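PDB 2QH5: mannose-6-phosphate isomerase from Helicobacter pylori, which probably transfers GMP from GTP to mannose 1-phosphate, giving GDP-mannose and diphosphate, the present chain being its N-terminal nucleotidyltransferase domain. Local coordinates for residues E104-V109 / V192-V197; I5-L10 / D52-V57; L138-V143 / H255-V260; K88-A93 / M244-A249. All coordinates share one frame; numbering follows the deposited sequence.

Contact 1 (E104-V109 / V192-V197)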
loop_
_atom_site.group_PDB
_atom_site.type_symbol
_atom_site.label_atom_id
_atom_site.label_comp_id
_atom_site.label_asym_id
_atom_site.label_seq_id
_atom_site.Cartn_x
_atom_site.Cartn_y
_atom_site.Cartn_z
ATOM N N GLU A 104 16.341 3.302 -6.119
ATOM C CA GLU A 104 16.083 4.687 -6.493
ATOM C C GLU A 104 14.667 4.985 -6.957
ATOM O O GLU A 104 14.264 6.148 -7.000
ATOM C CB GLU A 104 17.071 5.152 -7.572
ATOM C CG GLU A 104 17.091 4.311 -8.849
ATOM C CD GLU A 104 18.248 3.324 -8.886
ATOM O OE1 GLU A 104 19.183 3.461 -8.063
ATOM O OE2 GLU A 104 18.225 2.415 -9.746
ATOM N N ASP A 105 13.905 3.961 -7.322
ATOM C CA ASP A 105 12.591 4.241 -7.893
ATOM C C ASP A 105 11.511 4.428 -6.829
ATOM O O ASP A 105 11.687 4.024 -5.685
ATOM C CB ASP A 105 12.223 3.284 -9.055
ATOM C CG ASP A 105 11.835 1.888 -8.609
ATOM O OD1 ASP A 105 12.469 0.921 -9.088
ATOM O OD2 ASP A 105 10.871 1.743 -7.832
ATOM N N LEU A 106 10.424 5.087 -7.207
ATOM C CA LEU A 106 9.420 5.536 -6.250
ATOM C C LEU A 106 8.222 4.622 -6.268
ATOM O O LEU A 106 7.769 4.193 -7.328
ATOM C CB LEU A 106 8.971 6.975 -6.551
ATOM C CG LEU A 106 10.027 8.089 -6.493
ATOM C CD1 LEU A 106 9.568 9.309 -7.280
ATOM C CD2 LEU A 106 10.398 8.467 -5.056
ATOM N N LEU A 107 7.706 4.347 -5.079
ATOM C CA LEU A 107 6.664 3.368 -4.888
ATOM C C LEU A 107 5.399 4.056 -4.449
ATOM O O LEU A 107 5.397 4.787 -3.465
ATOM C CB LEU A 107 7.089 2.368 -3.811
ATOM C CG LEU A 107 7.703 1.007 -4.135
ATOM C CD1 LEU A 107 8.700 1.049 -5.255
ATOM C CD2 LEU A 107 8.348 0.463 -2.862
ATOM N N ILE A 108 4.324 3.822 -5.189
ATOM C CA ILE A 108 3.004 4.283 -4.808
ATOM C C ILE A 108 2.228 3.042 -4.382
ATOM O O ILE A 108 1.845 2.236 -5.229
ATOM C CB ILE A 108 2.298 4.995 -5.983
ATOM C CG1 ILE A 108 3.128 6.179 -6.477
ATOM C CG2 ILE A 108 0.897 5.473 -5.585
ATOM C CD1 ILE A 108 2.615 6.780 -7.770
ATOM N N VAL A 109 2.016 2.899 -3.072
ATOM C CA VAL A 109 1.420 1.704 -2.465
ATOM C C VAL A 109 -0.067 1.925 -2.201
ATOM O O VAL A 109 -0.439 2.769 -1.396
ATOM C CB VAL A 109 2.143 1.332 -1.143
ATOM C CG1 VAL A 109 1.450 0.182 -0.444
ATOM C CG2 VAL A 109 3.601 0.988 -1.409
ATOM N N VAL A 192 3.379 6.521 -0.123
ATOM C CA VAL A 192 4.387 6.799 -1.149
ATOM C C VAL A 192 5.736 6.972 -0.466
ATOM O O VAL A 192 5.817 7.555 0.612
ATOM C CB VAL A 192 4.060 8.059 -2.010
ATOM C CG1 VAL A 192 5.098 8.241 -3.117
ATOM C CG2 VAL A 192 2.663 7.963 -2.629
ATOM N N PHE A 193 6.778 6.421 -1.078
ATOM C CA PHE A 193 8.156 6.512 -0.596
ATOM C C PHE A 193 9.077 5.932 -1.650
ATOM O O PHE A 193 8.638 5.154 -2.498
ATOM C CB PHE A 193 8.390 5.773 0.741
ATOM C CG PHE A 193 7.465 4.594 0.992
ATOM C CD1 PHE A 193 7.482 3.466 0.169
ATOM C CD2 PHE A 193 6.593 4.611 2.080
ATOM C CE1 PHE A 193 6.632 2.398 0.413
ATOM C CE2 PHE A 193 5.742 3.539 2.342
ATOM C CZ PHE A 193 5.749 2.437 1.506
ATOM N N GLN A 194 10.348 6.310 -1.609
ATOM C CA GLN A 194 11.341 5.655 -2.437
ATOM C C GLN A 194 11.639 4.280 -1.827
ATOM O O GLN A 194 11.560 4.112 -0.608
ATOM C CB GLN A 194 12.601 6.508 -2.504
ATOM C CG GLN A 194 13.626 6.036 -3.499
ATOM C CD GLN A 194 15.025 6.423 -3.104
ATOM O OE1 GLN A 194 15.605 5.865 -2.163
ATOM N NE2 GLN A 194 15.587 7.385 -3.821
ATOM N N ALA A 195 11.957 3.302 -2.677
ATOM C CA ALA A 195 12.207 1.928 -2.239
ATOM C C ALA A 195 13.365 1.851 -1.244
ATOM O O ALA A 195 13.245 1.230 -0.185
ATOM C CB ALA A 195 12.467 1.033 -3.434
ATOM N N GLY A 196 14.467 2.511 -1.589
ATOM C CA GLY A 196 15.669 2.560 -0.757
ATOM C C GLY A 196 15.489 3.139 0.630
ATOM O O GLY A 196 15.938 2.538 1.606
ATOM N N VAL A 197 14.846 4.306 0.726
ATOM C CA VAL A 197 14.543 4.903 2.031
ATOM C C VAL A 197 13.550 4.067 2.835
ATOM O O VAL A 197 13.698 3.940 4.059
ATOM C CB VAL A 197 14.127 6.425 1.945
ATOM C CG1 VAL A 197 13.910 6.853 0.523
ATOM C CG2 VAL A 197 12.903 6.763 2.831
#
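The ring of Phe193 is met obliquely by two side chains of the neighbouring strand: Val109 CG2 lies 3.8 Å from Phe193 CE1, and Leu107 CB lies 4.1 Å from Phe193 CD1. Phe198, in the helix that follows, stacks with the same ring. The second flat group, the amide of Gln194, lies beside the turn at Glu104. Because CG stands anti to the backbone N (chi1 -171°), the Gln194 chain runs past the carbonyls of Glu104 and Asp105, with CG 3.5 Å from Asp105 O, while OE1 accepts a weak capping bond from Val197 N. Leu107 and Phe193 form an antiparallel hydrogen-bonded pair, Leu107 N to Phe193 O at 2.9 Å and Phe193 N to Leu107 O at 3.2 Å. The ladder carries on into the first helical residue, where Ala195 N reaches Asp105 O at 3.1 Å. On the face away from Phe193, Ile108 CG2 rests on Val192 CG2 at 4.2 Å, with Ile130 and Ala129 of helix 119-134 beneath. Strand 106-111 has a parallel neighbour in strand 5-10 and an antiparallel one in strand 184-194, the mixed Rossmann-like sheet characteristic of GT-A nucleotidyltransferases.

Contact 2 (I5-L10 / D52-V57)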
loop_
_atom_site.group_PDB
_atom_site.type_symbol
_atom_site.label_atom_id
_atom_site.label_comp_id
_atom_site.label_asym_id
_atom_site.label_seq_id
_atom_site.Cartn_x
_atom_site.Cartn_y
_atom_site.Cartn_z
ATOM N N ILE A 5 8.459 5.127 -11.614
ATOM C CA ILE A 5 7.422 5.137 -10.581
ATOM C C ILE A 5 6.556 3.871 -10.651
ATOM O O ILE A 5 5.936 3.575 -11.677
ATOM C CB ILE A 5 6.522 6.396 -10.649
ATOM C CG1 ILE A 5 7.359 7.679 -10.745
ATOM C CG2 ILE A 5 5.626 6.469 -9.432
ATOM C CD1 ILE A 5 6.539 8.937 -10.937
ATOM N N LYS A 6 6.512 3.139 -9.541
ATOM C CA LYS A 6 5.820 1.867 -9.465
ATOM C C LYS A 6 4.561 1.949 -8.627
ATOM O O LYS A 6 4.572 2.495 -7.522
ATOM C CB LYS A 6 6.728 0.824 -8.826
ATOM C CG LYS A 6 7.517 -0.037 -9.768
ATOM C CD LYS A 6 8.001 -1.236 -8.990
ATOM C CE LYS A 6 8.766 -2.206 -9.857
ATOM N NZ LYS A 6 9.261 -3.336 -9.029
ATOM N N ASN A 7 3.478 1.383 -9.150
ATOM C CA ASN A 7 2.280 1.177 -8.359
ATOM C C ASN A 7 2.360 -0.192 -7.704
ATOM O O ASN A 7 2.500 -1.197 -8.393
ATOM C CB ASN A 7 1.023 1.278 -9.226
ATOM C CG ASN A 7 -0.256 1.048 -8.436
ATOM O OD1 ASN A 7 -1.227 0.508 -8.966
ATOM N ND2 ASN A 7 -0.262 1.452 -7.166
ATOM N N ILE A 8 2.301 -0.230 -6.375
ATOM C CA ILE A 8 2.209 -1.492 -5.648
ATOM C C ILE A 8 0.767 -1.686 -5.226
ATOM O O ILE A 8 0.310 -1.105 -4.238
ATOM C CB ILE A 8 3.113 -1.545 -4.413
ATOM C CG1 ILE A 8 4.554 -1.123 -4.758
ATOM C CG2 ILE A 8 3.055 -2.936 -3.790
ATOM C CD1 ILE A 8 5.243 -1.981 -5.791
ATOM N N LEU A 9 0.064 -2.516 -5.987
ATOM C CA LEU A 9 -1.375 -2.702 -5.827
ATOM C C LEU A 9 -1.610 -3.886 -4.892
ATOM O O LEU A 9 -1.493 -5.038 -5.294
ATOM C CB LEU A 9 -2.015 -2.941 -7.212
ATOM C CG LEU A 9 -3.362 -2.327 -7.583
ATOM C CD1 LEU A 9 -3.850 -2.961 -8.874
ATOM C CD2 LEU A 9 -4.418 -2.473 -6.492
ATOM N N LEU A 10 -1.913 -3.600 -3.631
ATOM C CA LEU A 10 -2.078 -4.648 -2.635
ATOM C C LEU A 10 -3.475 -5.250 -2.665
ATOM O O LEU A 10 -4.443 -4.589 -2.274
ATOM C CB LEU A 10 -1.797 -4.108 -1.232
ATOM C CG LEU A 10 -0.429 -3.499 -0.921
ATOM C CD1 LEU A 10 -0.502 -2.805 0.421
ATOM C CD2 LEU A 10 0.656 -4.543 -0.909
ATOM N N ASP A 52 4.595 4.128 -14.012
ATOM C CA ASP A 52 5.359 3.477 -15.095
ATOM C C ASP A 52 5.188 1.946 -15.174
ATOM O O ASP A 52 5.157 1.370 -16.268
ATOM C CB ASP A 52 6.850 3.805 -14.980
ATOM C CG ASP A 52 7.138 5.285 -15.125
ATOM O OD1 ASP A 52 6.266 6.028 -15.627
ATOM O OD2 ASP A 52 8.247 5.709 -14.734
ATOM N N GLU A 53 5.122 1.299 -14.012
ATOM C CA GLU A 53 4.918 -0.144 -13.906
ATOM C C GLU A 53 3.975 -0.409 -12.751
ATOM O O GLU A 53 4.020 0.293 -11.744
ATOM C CB GLU A 53 6.233 -0.853 -13.595
ATOM C CG GLU A 53 7.293 -0.814 -14.686
ATOM C CD GLU A 53 8.512 -1.667 -14.342
ATOM O OE1 GLU A 53 9.449 -1.725 -15.168
ATOM O OE2 GLU A 53 8.537 -2.287 -13.251
ATOM N N THR A 54 3.119 -1.418 -12.883
ATOM C CA THR A 54 2.362 -1.896 -11.730
ATOM C C THR A 54 2.911 -3.242 -11.264
ATOM O O THR A 54 3.370 -4.050 -12.072
ATOM C CB THR A 54 0.850 -1.965 -12.015
ATOM O OG1 THR A 54 0.424 -0.708 -12.550
ATOM C CG2 THR A 54 0.055 -2.245 -10.739
ATOM N N LEU A 55 2.927 -3.434 -9.949
ATOM C CA LEU A 55 3.163 -4.727 -9.342
ATOM C C LEU A 55 1.953 -5.031 -8.502
ATOM O O LEU A 55 1.690 -4.351 -7.515
ATOM C CB LEU A 55 4.422 -4.727 -8.466
ATOM C CG LEU A 55 4.784 -6.040 -7.745
ATOM C CD1 LEU A 55 4.845 -7.195 -8.721
ATOM C CD2 LEU A 55 6.117 -5.916 -7.008
ATOM N N ILE A 56 1.203 -6.042 -8.924
ATOM C CA ILE A 56 0.020 -6.508 -8.220
ATOM C C ILE A 56 0.437 -7.624 -7.289
ATOM O O ILE A 56 1.054 -8.605 -7.711
ATOM C CB ILE A 56 -1.008 -7.055 -9.206
ATOM C CG1 ILE A 56 -1.110 -6.114 -10.419
ATOM C CG2 ILE A 56 -2.333 -7.311 -8.510
ATOM C CD1 ILE A 56 -2.493 -5.939 -10.951
ATOM N N VAL A 57 0.147 -7.453 -6.011
ATOM C CA VAL A 57 0.408 -8.511 -5.068
ATOM C C VAL A 57 -0.920 -9.102 -4.572
ATOM O O VAL A 57 -1.725 -8.414 -3.968
ATOM C CB VAL A 57 1.447 -8.099 -3.959
ATOM C CG1 VAL A 57 1.665 -6.596 -3.911
ATOM C CG2 VAL A 57 1.116 -8.698 -2.595
HETATM O O HOH W 1 -1.693 0.516 -11.551
#
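Asn7 and Thr54 stand side by side in the middle of two parallel strands, Asn7 OD1 lying 3.5 Å from Thr54 CG2. One water links their polar ends, 2.6 Å from both Asn7 OD1, to which it donates, and Thr54 OG1. Further along this face Leu9 CD1 meets Ile56 CD1 at 3.9 Å. On the other face Ile8 CG2, anti to the backbone N, meets Val57 CG1, while CG1, anti to the carbonyl carbon (chi1 -50°), sends CD1 to Leu55 CB. Backbone bonds knit the pair from Ile5 to Val57: Asp52 N meets Ile5 O at 2.7 Å, and the straightest is Leu55 N to Asn7 O (2.8 Å, 176°). At the leading end Ile5 N donates to Asp52 OD2 at 3.2 Å, from above the carboxylate plane. Helix 39-48 connects the strands in a beta-alpha-beta crossover, the opening unit of this Rossmann-like domain, and its Phe44 packs on Leu9 and Thr54. Ser97 of helix 90-99 touches Ile8, Leu55 and Val57 on the opposite face. Asn7 ND2 in turn donates to Thr110 OG1 and Ile108 O of strand 106-111, fixing the amide. Lys6 NZ remains 4.4 Å from Glu53 OE2, beyond a salt bridge, and is hydrogen-bonded to Ser101 OG.

Contact 3 (L138-V143 / H255-V260)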
loop_
_atom_site.group_PDB
_atom_site.type_symbol
_atom_site.label_atom_id
_atom_site.label_comp_id
_atom_site.label_asym_id
_atom_site.label_seq_id
_atom_site.Cartn_x
_atom_site.Cartn_y
_atom_site.Cartn_z
ATOM N N LEU A 138 8.652 9.242 4.105
ATOM C CA LEU A 138 7.615 8.216 3.992
ATOM C C LEU A 138 6.268 8.911 4.062
ATOM O O LEU A 138 5.893 9.451 5.104
ATOM C CB LEU A 138 7.696 7.212 5.151
ATOM C CG LEU A 138 9.002 6.460 5.409
ATOM C CD1 LEU A 138 8.829 5.493 6.567
ATOM C CD2 LEU A 138 9.459 5.724 4.162
ATOM N N VAL A 139 5.537 8.894 2.960
ATOM C CA VAL A 139 4.364 9.731 2.848
ATOM C C VAL A 139 3.135 8.897 3.076
ATOM O O VAL A 139 2.961 7.841 2.470
ATOM C CB VAL A 139 4.287 10.455 1.474
ATOM C CG1 VAL A 139 3.220 11.520 1.496
ATOM C CG2 VAL A 139 5.632 11.066 1.114
ATOM N N THR A 140 2.293 9.386 3.976
ATOM C CA THR A 140 1.017 8.771 4.280
ATOM C C THR A 140 -0.117 9.729 3.881
ATOM O O THR A 140 0.143 10.877 3.526
ATOM C CB THR A 140 0.945 8.392 5.767
ATOM O OG1 THR A 140 -0.188 7.545 5.983
ATOM C CG2 THR A 140 0.846 9.630 6.650
ATOM N N PHE A 141 -1.363 9.259 3.913
ATOM C CA PHE A 141 -2.492 10.067 3.464
ATOM C C PHE A 141 -3.591 10.157 4.519
ATOM O O PHE A 141 -4.048 9.139 5.041
ATOM C CB PHE A 141 -3.086 9.518 2.162
ATOM C CG PHE A 141 -2.199 9.679 0.952
ATOM C CD1 PHE A 141 -1.126 8.815 0.723
ATOM C CD2 PHE A 141 -2.467 10.664 0.011
ATOM C CE1 PHE A 141 -0.317 8.953 -0.404
ATOM C CE2 PHE A 141 -1.661 10.807 -1.125
ATOM C CZ PHE A 141 -0.588 9.950 -1.333
ATOM N N GLY A 142 -4.026 11.381 4.815
ATOM C CA GLY A 142 -5.041 11.605 5.833
ATOM C C GLY A 142 -6.451 11.736 5.289
ATOM O O GLY A 142 -6.667 12.328 4.231
ATOM N N VAL A 143 -7.408 11.173 6.018
ATOM C CA VAL A 143 -8.823 11.309 5.691
ATOM C C VAL A 143 -9.545 11.826 6.930
ATOM O O VAL A 143 -9.396 11.270 8.022
ATOM C CB VAL A 143 -9.440 9.973 5.195
ATOM C CG1 VAL A 143 -10.965 10.029 5.197
ATOM C CG2 VAL A 143 -8.932 9.637 3.800
ATOM N N HIS A 255 10.659 8.504 12.153
ATOM C CA HIS A 255 10.782 9.940 12.341
ATOM C C HIS A 255 10.590 10.702 11.025
ATOM O O HIS A 255 10.596 11.933 11.017
ATOM C CB HIS A 255 12.146 10.283 12.946
ATOM C CG HIS A 255 12.364 9.716 14.314
ATOM N ND1 HIS A 255 11.698 10.178 15.429
ATOM C CD2 HIS A 255 13.187 8.731 14.749
ATOM C CE1 HIS A 255 12.094 9.497 16.490
ATOM N NE2 HIS A 255 12.996 8.613 16.105
ATOM N N LYS A 256 10.409 9.967 9.926
ATOM C CA LYS A 256 10.403 10.548 8.584
ATOM C C LYS A 256 9.044 10.542 7.886
ATOM O O LYS A 256 8.968 10.350 6.674
ATOM C CB LYS A 256 11.442 9.847 7.722
ATOM C CG LYS A 256 12.822 9.944 8.313
ATOM C CD LYS A 256 13.900 9.414 7.403
ATOM C CE LYS A 256 15.258 9.662 8.050
ATOM N NZ LYS A 256 16.348 8.892 7.410
ATOM N N ILE A 257 7.984 10.803 8.644
ATOM C CA ILE A 257 6.613 10.719 8.142
ATOM C C ILE A 257 5.952 12.079 7.882
ATOM O O ILE A 257 5.853 12.912 8.787
ATOM C CB ILE A 257 5.733 9.897 9.117
ATOM C CG1 ILE A 257 6.321 8.498 9.288
ATOM C CG2 ILE A 257 4.267 9.816 8.640
ATOM C CD1 ILE A 257 5.720 7.726 10.431
ATOM N N LYS A 258 5.490 12.287 6.647
ATOM C CA LYS A 258 4.636 13.433 6.318
ATOM C C LYS A 258 3.248 12.988 5.857
ATOM O O LYS A 258 3.046 11.836 5.499
ATOM C CB LYS A 258 5.294 14.325 5.261
ATOM C CG LYS A 258 6.599 14.989 5.713
ATOM C CD LYS A 258 6.367 16.057 6.772
ATOM C CE LYS A 258 7.638 16.843 7.044
ATOM N NZ LYS A 258 8.434 16.260 8.146
ATOM N N MET A 259 2.290 13.904 5.866
ATOM C CA MET A 259 0.922 13.569 5.500
ATOM C C MET A 259 0.454 14.439 4.335
ATOM O O MET A 259 0.936 15.557 4.155
ATOM C CB MET A 259 -0.002 13.765 6.702
ATOM C CG MET A 259 -1.310 12.996 6.626
ATOM S SD MET A 259 -2.503 13.528 7.864
ATOM C CE MET A 259 -3.222 14.902 6.977
ATOM N N VAL A 260 -0.460 13.903 3.529
ATOM C CA VAL A 260 -1.169 14.663 2.495
ATOM C C VAL A 260 -2.659 14.355 2.656
ATOM O O VAL A 260 -3.032 13.198 2.791
ATOM C CB VAL A 260 -0.692 14.288 1.066
ATOM C CG1 VAL A 260 -1.387 15.142 0.014
ATOM C CG2 VAL A 260 0.811 14.446 0.936
#
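Leu138 N donates to Lys256 O at 2.8 Å, the first of five backbone hydrogen bonds in an unbroken ladder along the parallel strands 138-143 and 257-260. Leu138 O accepts from Lys258 N at a longer 3.3 Å. Lys258 O then takes the amide of Thr140 in a nearly straight bond (Thr140 N to Lys258 O 3.0 Å, 178° at the hydrogen). Thr140 O receives Val260 N, and Gly142 N closes the ladder on Val260 O at 2.9 Å, approaching from above the carbonyl plane. Val260 O is also met by the CA-H of Phe141, so two donors converge on it. Backbone hydrogen bonds also pair Val139 with Val192, Phe141 with Ser188 and Met259 with Leu161, outward from the seam.

Thr140 places CG2 between its backbone N and carbonyl carbon (OG1 at chi1 -168°), which brings the methyl within 3.3 Å of Lys258 O and 4.0 Å of Ile257 CG2. Met259 bends at its thioether and lays SD 3.8 Å from Gly142 CA, over backbone where glycine has no side chain. On the face of Val139 and Phe141, Val260 CG2 presses on Val139 CG1 and Val260 CB lies near Phe141 CD2.

Strand 257-261 is added here beside strand 138-144, whose other neighbour is the antiparallel strand 184-194. Helix 119-134 covers Val139, Phe141 and Val260 through Ala129 and Leu132, whereas Leu138 reaches Val197 and Glu201 of helix 195-205.

Contact 4 (K88-A93 / M244-A249)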
loop_
_atom_site.group_PDB
_atom_site.type_symbol
_atom_site.label_atom_id
_atom_site.label_comp_id
_atom_site.label_asym_id
_atom_site.label_seq_id
_atom_site.Cartn_x
_atom_site.Cartn_y
_atom_site.Cartn_z
ATOM N N LYS A 88 1.345 -12.685 4.980
ATOM C CA LYS A 88 1.957 -12.264 6.236
ATOM C C LYS A 88 1.895 -10.741 6.405
ATOM O O LYS A 88 2.831 -10.112 6.898
ATOM C CB LYS A 88 3.386 -12.798 6.364
ATOM C CG LYS A 88 3.543 -13.940 7.374
ATOM C CD LYS A 88 2.718 -15.162 7.014
ATOM C CE LYS A 88 3.044 -16.364 7.902
ATOM N NZ LYS A 88 2.783 -16.135 9.352
ATOM N N ASN A 89 0.767 -10.176 5.973
ATOM C CA ASN A 89 0.395 -8.778 6.209
ATOM C C ASN A 89 1.206 -7.755 5.413
ATOM O O ASN A 89 2.168 -8.110 4.731
ATOM C CB ASN A 89 0.397 -8.461 7.705
ATOM C CG ASN A 89 -0.830 -7.702 8.134
ATOM O OD1 ASN A 89 -1.027 -6.554 7.755
ATOM N ND2 ASN A 89 -1.671 -8.347 8.925
ATOM N N THR A 90 0.809 -6.488 5.510
ATOM C CA THR A 90 1.342 -5.414 4.648
ATOM C C THR A 90 2.833 -5.111 4.778
ATOM O O THR A 90 3.491 -4.860 3.772
ATOM C CB THR A 90 0.541 -4.119 4.800
ATOM O OG1 THR A 90 0.504 -3.739 6.183
ATOM C CG2 THR A 90 -0.886 -4.322 4.290
ATOM N N ALA A 91 3.377 -5.154 5.991
ATOM C CA ALA A 91 4.809 -4.885 6.177
ATOM C C ALA A 91 5.673 -5.821 5.339
ATOM O O ALA A 91 6.699 -5.411 4.788
ATOM C CB ALA A 91 5.201 -4.967 7.653
ATOM N N ASN A 92 5.243 -7.077 5.240
ATOM C CA ASN A 92 5.951 -8.079 4.465
ATOM C C ASN A 92 5.678 -7.939 2.973
ATOM O O ASN A 92 6.579 -8.106 2.173
ATOM C CB ASN A 92 5.621 -9.490 4.970
ATOM C CG ASN A 92 6.083 -9.723 6.417
ATOM O OD1 ASN A 92 7.279 -9.681 6.718
ATOM N ND2 ASN A 92 5.130 -9.962 7.313
ATOM N N ALA A 93 4.446 -7.605 2.602
ATOM C CA ALA A 93 4.102 -7.454 1.189
ATOM C C ALA A 93 4.802 -6.241 0.598
ATOM O O ALA A 93 5.266 -6.286 -0.543
ATOM C CB ALA A 93 2.615 -7.337 1.009
ATOM N N MET A 244 2.854 -9.051 10.448
ATOM C CA MET A 244 2.843 -7.680 10.972
ATOM C C MET A 244 2.471 -6.635 9.926
ATOM O O MET A 244 2.927 -6.709 8.785
ATOM C CB MET A 244 4.204 -7.334 11.565
ATOM C CG MET A 244 4.236 -5.991 12.256
ATOM S SD MET A 244 5.688 -5.821 13.269
ATOM C CE MET A 244 5.282 -6.934 14.621
ATOM N N SER A 245 1.785 -5.610 10.405
ATOM C CA SER A 245 1.336 -4.479 9.624
ATOM C C SER A 245 2.395 -3.426 9.439
ATOM O O SER A 245 3.221 -3.242 10.294
ATOM C CB SER A 245 0.186 -3.834 10.344
ATOM O OG SER A 245 -0.639 -3.233 9.400
ATOM N N ILE A 246 2.352 -2.700 8.336
ATOM C CA ILE A 246 3.340 -1.636 8.157
ATOM C C ILE A 246 3.164 -0.523 9.201
ATOM O O ILE A 246 4.138 0.109 9.630
ATOM C CB ILE A 246 3.302 -1.081 6.716
ATOM C CG1 ILE A 246 4.519 -0.204 6.436
ATOM C CG2 ILE A 246 2.003 -0.351 6.448
ATOM C CD1 ILE A 246 5.840 -0.933 6.621
ATOM N N ASP A 247 1.917 -0.335 9.628
ATOM C CA ASP A 247 1.561 0.681 10.599
ATOM C C ASP A 247 2.189 0.370 11.938
ATOM O O ASP A 247 2.647 1.270 12.622
ATOM C CB ASP A 247 0.043 0.788 10.736
ATOM C CG ASP A 247 -0.667 0.841 9.390
ATOM O OD1 ASP A 247 -0.737 -0.202 8.698
ATOM O OD2 ASP A 247 -1.170 1.925 9.028
ATOM N N ILE A 248 2.225 -0.907 12.300
ATOM C CA ILE A 248 2.822 -1.334 13.564
ATOM C C ILE A 248 4.344 -1.414 13.443
ATOM O O ILE A 248 5.073 -0.910 14.301
ATOM C CB ILE A 248 2.219 -2.685 14.039
ATOM C CG1 ILE A 248 0.758 -2.491 14.462
ATOM C CG2 ILE A 248 3.031 -3.285 15.187
ATOM C CD1 ILE A 248 -0.074 -3.767 14.469
ATOM N N ALA A 249 4.808 -2.025 12.352
ATOM C CA ALA A 249 6.236 -2.257 12.102
ATOM C C ALA A 249 7.062 -0.986 11.984
ATOM O O ALA A 249 8.190 -0.917 12.488
ATOM C CB ALA A 249 6.421 -3.100 10.842
#
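Asn89 opens the contact by setting CB 3.3 Å from Met244 O, just ahead of the helix that starts at Thr90. Its amide is held by two partners: OD1 accepts from Thr90 N at 2.9 Å, well off the C=O direction (99° at the oxygen), and ND2 is bonded to Asp243 OD1. The first bond braces the amide against its own helix start, while the second reaches across to the residue directly before Met244.

Thr90 bonds across the contact through its hydroxyl. A chi1 of 55° puts OG1 between the backbone N and the carbonyl carbon, on the side of the partner segment, where it accepts from Ile246 N at 3.0 Å in a fairly straight bond (164°). The amide at the start of helix 246-251 is thereby satisfied by the neighbouring segment.

Ala91 returns the exchange, its N donating to Met244 O at 3.2 Å within the carbonyl plane. Its methyl is tightly seated, with CB only 3.1 Å from Met244 O, 3.9 Å from Ala249 CB and 4.2 Å from Ile246 CD1. Asn92 comes near Met244 through ND2, which hydrogen-bonds Glu242 O.

Two helix starts therefore meet, each receiving a hydrogen-bond acceptor from the other's segment. Helix 207-216 packs on Asn92 and Met244 through Ile209, strand 165-168 lies against Ser245 and Asp247, and Phe191 of strand 184-194 touches Ile246.

How the contacts relate
Contacts 2, 1 and 3 occupy alternate seams of one mixed sheet. Strands 5-10 and 106-111 join contact 2 to contact 1, their centres about 11 Å apart, and strands 184-194 and 138-144 join contact 1 to contact 3, centres about 13 Å apart. Contacts 2 and 3 do not touch, with centres about 19 Å apart. Contact 4 pairs helix starts off the sheet and meets contact 2 where Ala93 packs on Leu10 and Val57. Along the chain contact 2 closes first, contact 1 falls between the two segments of contact 4, and contact 3 alternates with both. In contacts 3 and 4, late segments 255-260 and 244-249 return to 138-143 and 88-93.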